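Local coordinates for protein 4-oxalocrotonate decarboxylase NahK (Pseudomonas putida, PDB 5D2K) that catalyses the metal-assisted decarboxylation of 4-oxalocrotonate, (3E)-2-oxohex-3-enedioate, to 2-oxopent-4-enoate and carbon dioxide in the breakdown of naphthalene, at residues R61-V66 with L91-S96; V146-S151 with S169-I174. The protein carries 1 engineered substitution. All coordinates share one frame; numbering follows the deposited sequence.

Interaction 1: residues R61-V66 with L91-S96; sequences RGNKIV and LADYFS
Three hydrogen bonds join Lys-64 and Val-66 to Leu-91 and Asp-93. Val-66 N donates to Leu-91 O and Asp-93 N to Lys-64 O, each at 2.8 Å; between these bonds Ile-65 and Ala-92 form a non-hydrogen-bonded pair, their CA atoms 4.5 Å apart. In the third bond Asp-93 OD2, a side-chain atom, accepts from Lys-64 N where a carbonyl oxygen would in a regular strand pair. Asp-93 CG sits between its own N and carbonyl carbon (chi1 49°), which carries OD2 back to Lys-64 N, 2.9 Å away; the amide meets the carboxylate from above its plane, 69° out of it. A leucine in place of Asp-93 would probably leave the Lys-64 amide without this acceptor and the loop before the strand free to shift.

Van der Waals contact comes from Val-66: CG1 lies 3.6 Å from Asp-93 CB, and CG2 4.3 Å from Leu-91 CB. An amide meets a ring edge where Asn-63 OD1 lies 3.3 Å from Tyr-94 CE2, the planes 68° apart.

Gly-62 completes a Schellman motif closing helix 44-60, whose Arg-55 and Glu-59 touch Ile-65; Tyr-94 OH bonds to Lys-58 of that helix and Glu-26 of helix 12-27, while Leu-91 packs on strand 236-238.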
loop_
_atom_site.group_PDB
_atom_site.type_symbol
_atom_site.label_atom_id
_atom_site.label_comp_id
_atom_site.label_asym_id
_atom_site.label_seq_id
_atom_site.Cartn_x
_atom_site.Cartn_y
_atom_site.Cartn_z
ATOM N N ARG A 61 -6.762 -19.088 6.397
ATOM C CA ARG A 61 -6.632 -19.212 7.846
ATOM C C ARG A 61 -7.534 -18.229 8.586
ATOM O O ARG A 61 -7.415 -18.070 9.807
ATOM C CB ARG A 61 -5.162 -19.069 8.288
ATOM C CG ARG A 61 -4.530 -17.675 8.264
ATOM C CD ARG A 61 -3.084 -17.711 8.806
ATOM N NE ARG A 61 -2.173 -18.505 7.972
ATOM C CZ ARG A 61 -1.394 -18.000 7.017
ATOM N NH1 ARG A 61 -0.608 -18.802 6.297
ATOM N NH2 ARG A 61 -1.411 -16.697 6.750
ATOM N N GLY A 62 -8.444 -17.586 7.852
ATOM C CA GLY A 62 -9.489 -16.792 8.477
ATOM C C GLY A 62 -9.300 -15.282 8.469
ATOM O O GLY A 62 -10.160 -14.549 8.979
ATOM N N ASN A 63 -8.193 -14.802 7.910
ATOM C CA ASN A 63 -8.011 -13.352 7.797
ATOM C C ASN A 63 -9.018 -12.749 6.824
ATOM O O ASN A 63 -9.254 -13.298 5.740
ATOM C CB ASN A 63 -6.614 -12.957 7.284
ATOM C CG ASN A 63 -5.464 -13.475 8.118
ATOM O OD1 ASN A 63 -4.319 -13.360 7.681
ATOM N ND2 ASN A 63 -5.737 -14.027 9.303
ATOM N N LYS A 64 -9.602 -11.607 7.187
ATOM C CA LYS A 64 -10.374 -10.838 6.221
ATOM C C LYS A 64 -9.442 -9.921 5.439
ATOM O O LYS A 64 -8.482 -9.388 5.996
ATOM C CB LYS A 64 -11.461 -10.014 6.923
ATOM C CG LYS A 64 -12.494 -10.864 7.669
ATOM C CD LYS A 64 -13.241 -11.786 6.701
ATOM C CE LYS A 64 -14.451 -12.422 7.369
ATOM N NZ LYS A 64 -15.236 -13.276 6.439
ATOM N N ILE A 65 -9.719 -9.750 4.151
ATOM C CA ILE A 65 -8.968 -8.806 3.338
ATOM C C ILE A 65 -9.770 -7.503 3.346
ATOM O O ILE A 65 -10.887 -7.444 2.818
ATOM C CB ILE A 65 -8.732 -9.341 1.908
ATOM C CG1 ILE A 65 -8.091 -10.735 1.951
ATOM C CG2 ILE A 65 -7.866 -8.373 1.096
ATOM C CD1 ILE A 65 -6.766 -10.805 2.732
ATOM N N VAL A 66 -9.223 -6.473 3.986
ATOM C CA VAL A 66 -10.012 -5.268 4.272
ATOM C C VAL A 66 -9.723 -4.120 3.329
ATOM O O VAL A 66 -10.285 -3.033 3.496
ATOM C CB VAL A 66 -9.793 -4.775 5.713
ATOM C CG1 VAL A 66 -10.229 -5.848 6.715
ATOM C CG2 VAL A 66 -8.328 -4.375 5.950
ATOM N N LEU A 91 -4.496 -5.638 1.634
ATOM C CA LEU A 91 -4.422 -5.320 3.062
ATOM C C LEU A 91 -5.214 -6.337 3.887
ATOM O O LEU A 91 -6.427 -6.509 3.688
ATOM C CB LEU A 91 -4.955 -3.902 3.316
ATOM C CG LEU A 91 -4.280 -2.798 2.502
ATOM C CD1 LEU A 91 -5.039 -1.487 2.691
ATOM C CD2 LEU A 91 -2.829 -2.622 2.929
ATOM N N ALA A 92 -4.532 -7.029 4.796
ATOM C CA ALA A 92 -5.202 -7.958 5.704
ATOM C C ALA A 92 -5.705 -7.247 6.957
ATOM O O ALA A 92 -5.155 -6.201 7.361
ATOM C CB ALA A 92 -4.263 -9.094 6.085
ATOM N N ASP A 93 -6.729 -7.810 7.595
ATOM C CA ASP A 93 -7.342 -7.108 8.718
ATOM C C ASP A 93 -6.362 -6.805 9.865
ATOM O O ASP A 93 -6.413 -5.709 10.427
ATOM C CB ASP A 93 -8.596 -7.853 9.239
ATOM C CG ASP A 93 -8.398 -9.348 9.493
ATOM O OD1 ASP A 93 -7.266 -9.870 9.595
ATOM O OD2 ASP A 93 -9.457 -10.004 9.641
ATOM N N TYR A 94 -5.452 -7.723 10.188
ATOM C CA TYR A 94 -4.546 -7.483 11.320
ATOM C C TYR A 94 -3.486 -6.420 10.999
ATOM O O TYR A 94 -2.724 -6.021 11.889
ATOM C CB TYR A 94 -3.873 -8.786 11.782
ATOM C CG TYR A 94 -2.921 -9.388 10.768
ATOM C CD1 TYR A 94 -1.581 -9.036 10.754
ATOM C CD2 TYR A 94 -3.366 -10.316 9.842
ATOM C CE1 TYR A 94 -0.705 -9.588 9.822
ATOM C CE2 TYR A 94 -2.503 -10.869 8.905
ATOM C CZ TYR A 94 -1.170 -10.497 8.907
ATOM O OH TYR A 94 -0.292 -11.048 7.991
ATOM N N PHE A 95 -3.437 -5.953 9.744
ATOM C CA PHE A 95 -2.589 -4.798 9.393
ATOM C C PHE A 95 -3.091 -3.517 10.051
ATOM O O PHE A 95 -2.329 -2.552 10.197
ATOM C CB PHE A 95 -2.550 -4.531 7.873
ATOM C CG PHE A 95 -1.839 -5.575 7.031
ATOM C CD1 PHE A 95 -1.341 -6.762 7.564
ATOM C CD2 PHE A 95 -1.666 -5.330 5.670
ATOM C CE1 PHE A 95 -0.689 -7.690 6.741
ATOM C CE2 PHE A 95 -1.029 -6.258 4.844
ATOM C CZ PHE A 95 -0.542 -7.434 5.379
ATOM N N SER A 96 -4.382 -3.471 10.400
ATOM C CA SER A 96 -5.013 -2.222 10.830
ATOM C C SER A 96 -4.580 -1.769 12.230
ATOM O O SER A 96 -4.454 -2.578 13.151
ATOM C CB SER A 96 -6.540 -2.371 10.771
ATOM O OG SER A 96 -6.995 -3.350 11.700
#

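Interaction 2: residues V146-S151 with S169-I174; sequences VEVIDS and SSTRFI. With MG (magnesium ion), chain C; OOG (2-oxoadipic acid), chain D.
Ser-169 faces the end of strand 139-149 with backbone and side chain. Its carbonyl takes the Asp-150 N-H in the carbonyl plane at 2.9 Å, while OG donates to O1 of the bound 2-oxoadipate (2.8 Å) and accepts from a water that also bonds Ser-151 OG, itself bonded to Tyr-153 N. The ligand's other end chelates magnesium through O4 and O5, beside Glu-147 OE1, a metal ligand at 2.0 Å. Ser-170 OG bonds to Asn-167 O and merely lies near Glu-147 OE2, at 3.7 Å; OE2 forms a salt bridge with Lys-69.

At Thr-171 the N-H reaches a water that donates to Glu-147 OE2 and Arg-172 O, tying the metal-binding carboxylate to the neighbouring strand. CG2 of Thr-171 lies 3.3 Å from Val-148 O, and its OG1 shares another water with Asp-150 OD2; the Asp-150 carboxylate also takes the amides of Ile-109 and His-110. Arg-172 exchanges backbone bonds with Val-148; its CB rests on Val-148 CB (3.7 Å), and the chain, bent at chi2 (-76°), folds NH1 back onto Thr-171 O. Phe-173 pairs with Glu-147 without backbone bonds between them. Ile-174 closes the antiparallel register with two bonds to Val-146, its CD1 4.1 Å from Val-148 CG2.

Strand 112-121 flanks 139-149 and supplies Glu-114 and Glu-116 to the metal; strand 96-97 borders 170-175, and Val-264 of strand 263-268 covers Val-146 and Ile-174.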
loop_
_atom_site.group_PDB
_atom_site.type_symbol
_atom_site.label_atom_id
_atom_site.label_comp_id
_atom_site.label_asym_id
_atom_site.label_seq_id
_atom_site.Cartn_x
_atom_site.Cartn_y
_atom_site.Cartn_z
ATOM N N VAL A 146 -2.050 6.610 7.228
ATOM C CA VAL A 146 -0.601 6.470 7.231
ATOM C C VAL A 146 -0.247 5.002 7.035
ATOM O O VAL A 146 -0.717 4.151 7.799
ATOM C CB VAL A 146 0.011 6.984 8.556
ATOM C CG1 VAL A 146 1.530 6.747 8.596
ATOM C CG2 VAL A 146 -0.280 8.468 8.718
ATOM N N GLU A 147 0.528 4.680 6.001
ATOM C CA GLU A 147 0.971 3.302 5.834
ATOM C C GLU A 147 2.270 3.068 6.568
ATOM O O GLU A 147 3.124 3.936 6.608
ATOM C CB GLU A 147 1.175 2.924 4.362
ATOM C CG GLU A 147 1.134 1.394 4.195
ATOM C CD GLU A 147 1.257 0.886 2.762
ATOM O OE1 GLU A 147 1.498 1.683 1.831
ATOM O OE2 GLU A 147 1.124 -0.344 2.581
ATOM N N VAL A 148 2.407 1.881 7.148
ATOM C CA VAL A 148 3.710 1.391 7.583
ATOM C C VAL A 148 4.143 0.360 6.564
ATOM O O VAL A 148 3.490 -0.682 6.434
ATOM C CB VAL A 148 3.679 0.771 8.988
ATOM C CG1 VAL A 148 5.108 0.390 9.420
ATOM C CG2 VAL A 148 3.056 1.737 9.989
ATOM N N ILE A 149 5.212 0.652 5.824
ATOM C CA ILE A 149 5.741 -0.330 4.882
ATOM C C ILE A 149 6.987 -0.971 5.452
ATOM O O ILE A 149 7.689 -0.377 6.274
ATOM C CB ILE A 149 6.050 0.273 3.501
ATOM C CG1 ILE A 149 6.961 1.493 3.625
ATOM C CG2 ILE A 149 4.747 0.584 2.751
ATOM C CD1 ILE A 149 7.516 1.969 2.272
ATOM N N ASP A 150 7.237 -2.202 5.036
ATOM C CA ASP A 150 8.298 -2.994 5.648
ATOM C C ASP A 150 8.684 -4.116 4.702
ATOM O O ASP A 150 8.240 -5.260 4.850
ATOM C CB ASP A 150 7.824 -3.535 7.009
ATOM C CG ASP A 150 8.953 -4.094 7.850
ATOM O OD1 ASP A 150 10.077 -3.575 7.750
ATOM O OD2 ASP A 150 8.712 -5.049 8.619
ATOM N N SER A 151 9.506 -3.792 3.708
ATOM C CA SER A 151 9.918 -4.794 2.732
ATOM C C SER A 151 10.600 -5.963 3.415
ATOM O O SER A 151 11.431 -5.764 4.301
ATOM C CB SER A 151 10.865 -4.179 1.703
ATOM O OG SER A 151 11.340 -5.172 0.797
ATOM N N SER A 169 5.336 -4.700 -0.024
ATOM C CA SER A 169 5.921 -4.300 1.269
ATOM C C SER A 169 4.882 -3.960 2.347
ATOM O O SER A 169 5.207 -3.338 3.361
ATOM C CB SER A 169 6.866 -3.103 1.084
ATOM O OG SER A 169 7.812 -3.335 0.042
ATOM N N SER A 170 3.640 -4.382 2.148
ATOM C CA SER A 170 2.582 -4.012 3.082
ATOM C C SER A 170 2.767 -4.673 4.442
ATOM O O SER A 170 3.218 -5.823 4.526
ATOM C CB SER A 170 1.219 -4.400 2.513
ATOM O OG SER A 170 1.005 -3.815 1.237
ATOM N N THR A 171 2.389 -3.973 5.510
ATOM C CA THR A 171 2.422 -4.609 6.826
ATOM C C THR A 171 1.488 -3.967 7.872
ATOM O O THR A 171 0.874 -4.698 8.651
ATOM C CB THR A 171 3.895 -4.674 7.369
ATOM O OG1 THR A 171 4.033 -5.789 8.259
ATOM C CG2 THR A 171 4.336 -3.383 8.075
ATOM N N ARG A 172 1.361 -2.632 7.890
ATOM C CA ARG A 172 0.390 -1.970 8.773
ATOM C C ARG A 172 -0.191 -0.750 8.091
ATOM O O ARG A 172 0.427 -0.196 7.186
ATOM C CB ARG A 172 1.012 -1.505 10.099
ATOM C CG ARG A 172 1.708 -2.590 10.942
ATOM C CD ARG A 172 0.721 -3.492 11.677
ATOM N NE ARG A 172 1.443 -4.447 12.532
ATOM C CZ ARG A 172 1.840 -5.654 12.145
ATOM N NH1 ARG A 172 1.584 -6.094 10.916
ATOM N NH2 ARG A 172 2.507 -6.430 12.996
ATOM N N PHE A 173 -1.372 -0.331 8.537
ATOM C CA PHE A 173 -1.893 0.967 8.123
ATOM C C PHE A 173 -2.703 1.564 9.262
ATOM O O PHE A 173 -3.343 0.849 10.033
ATOM C CB PHE A 173 -2.721 0.860 6.828
ATOM C CG PHE A 173 -4.016 0.104 6.970
ATOM C CD1 PHE A 173 -4.063 -1.282 6.813
ATOM C CD2 PHE A 173 -5.201 0.780 7.237
ATOM C CE1 PHE A 173 -5.267 -1.970 6.940
ATOM C CE2 PHE A 173 -6.403 0.101 7.363
ATOM C CZ PHE A 173 -6.445 -1.274 7.216
ATOM N N ILE A 174 -2.643 2.890 9.361
ATOM C CA ILE A 174 -3.275 3.641 10.449
ATOM C C ILE A 174 -4.265 4.654 9.877
ATOM O O ILE A 174 -3.860 5.573 9.169
ATOM C CB ILE A 174 -2.225 4.408 11.300
ATOM C CG1 ILE A 174 -1.023 3.520 11.642
ATOM C CG2 ILE A 174 -2.873 4.992 12.559
ATOM C CD1 ILE A 174 0.313 4.273 11.761
HETATM MG MG MG C . 1.962 3.047 0.420
HETATM C C2 OOG D . 6.722 -0.480 -1.947
HETATM C C3 OOG D . 5.446 0.106 -1.365
HETATM C C4 OOG D . 5.002 1.319 -2.157
HETATM C C6 OOG D . 3.597 3.491 -1.831
HETATM O O4 OOG D . 2.667 4.095 -1.247
HETATM O O3 OOG D . 4.298 4.074 -2.697
HETATM C C5 OOG D . 3.877 2.055 -1.464
HETATM C C1 OOG D . 7.927 0.042 -1.190
HETATM O O1 OOG D . 8.672 -0.746 -0.539
HETATM O O2 OOG D . 8.186 1.274 -1.222
HETATM O O5 OOG D . 3.177 1.541 -0.619
HETATM O O HOH W 1 0.628 -1.839 4.775
HETATM O O HOH W 2 6.657 -6.715 8.002
HETATM O O HOH W 3 9.179 -5.647 -0.785
HETATM O O HOH W 4 0.248 2.615 -0.695
#

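How the interactions relate
Both contacts belong to one mixed sheet, with centres about 13 Å apart; the chain leaves the first pair through the 3-10 turn 93-95 and reaches strand 170-175 alongside strand 96-97. Phe-95 and Ser-96 make the join: Phe-95 O probably accepts a hydrogen bond from Phe-173 N at 2.9 Å, and Phe-95 CD1 packs 3.2 Å from Thr-171 O. Ser-96 CB lies over one face of the Phe-173 ring, 3.7 Å from CZ. Interaction 2 contributes directly to the magnesium and 2-oxoadipate site, whereas interaction 1 lies farther out, the Leu-91 side chain being about 8 Å from the metal. Lys-69, on the strand that continues from interaction 1, binds the ligand and Glu-147.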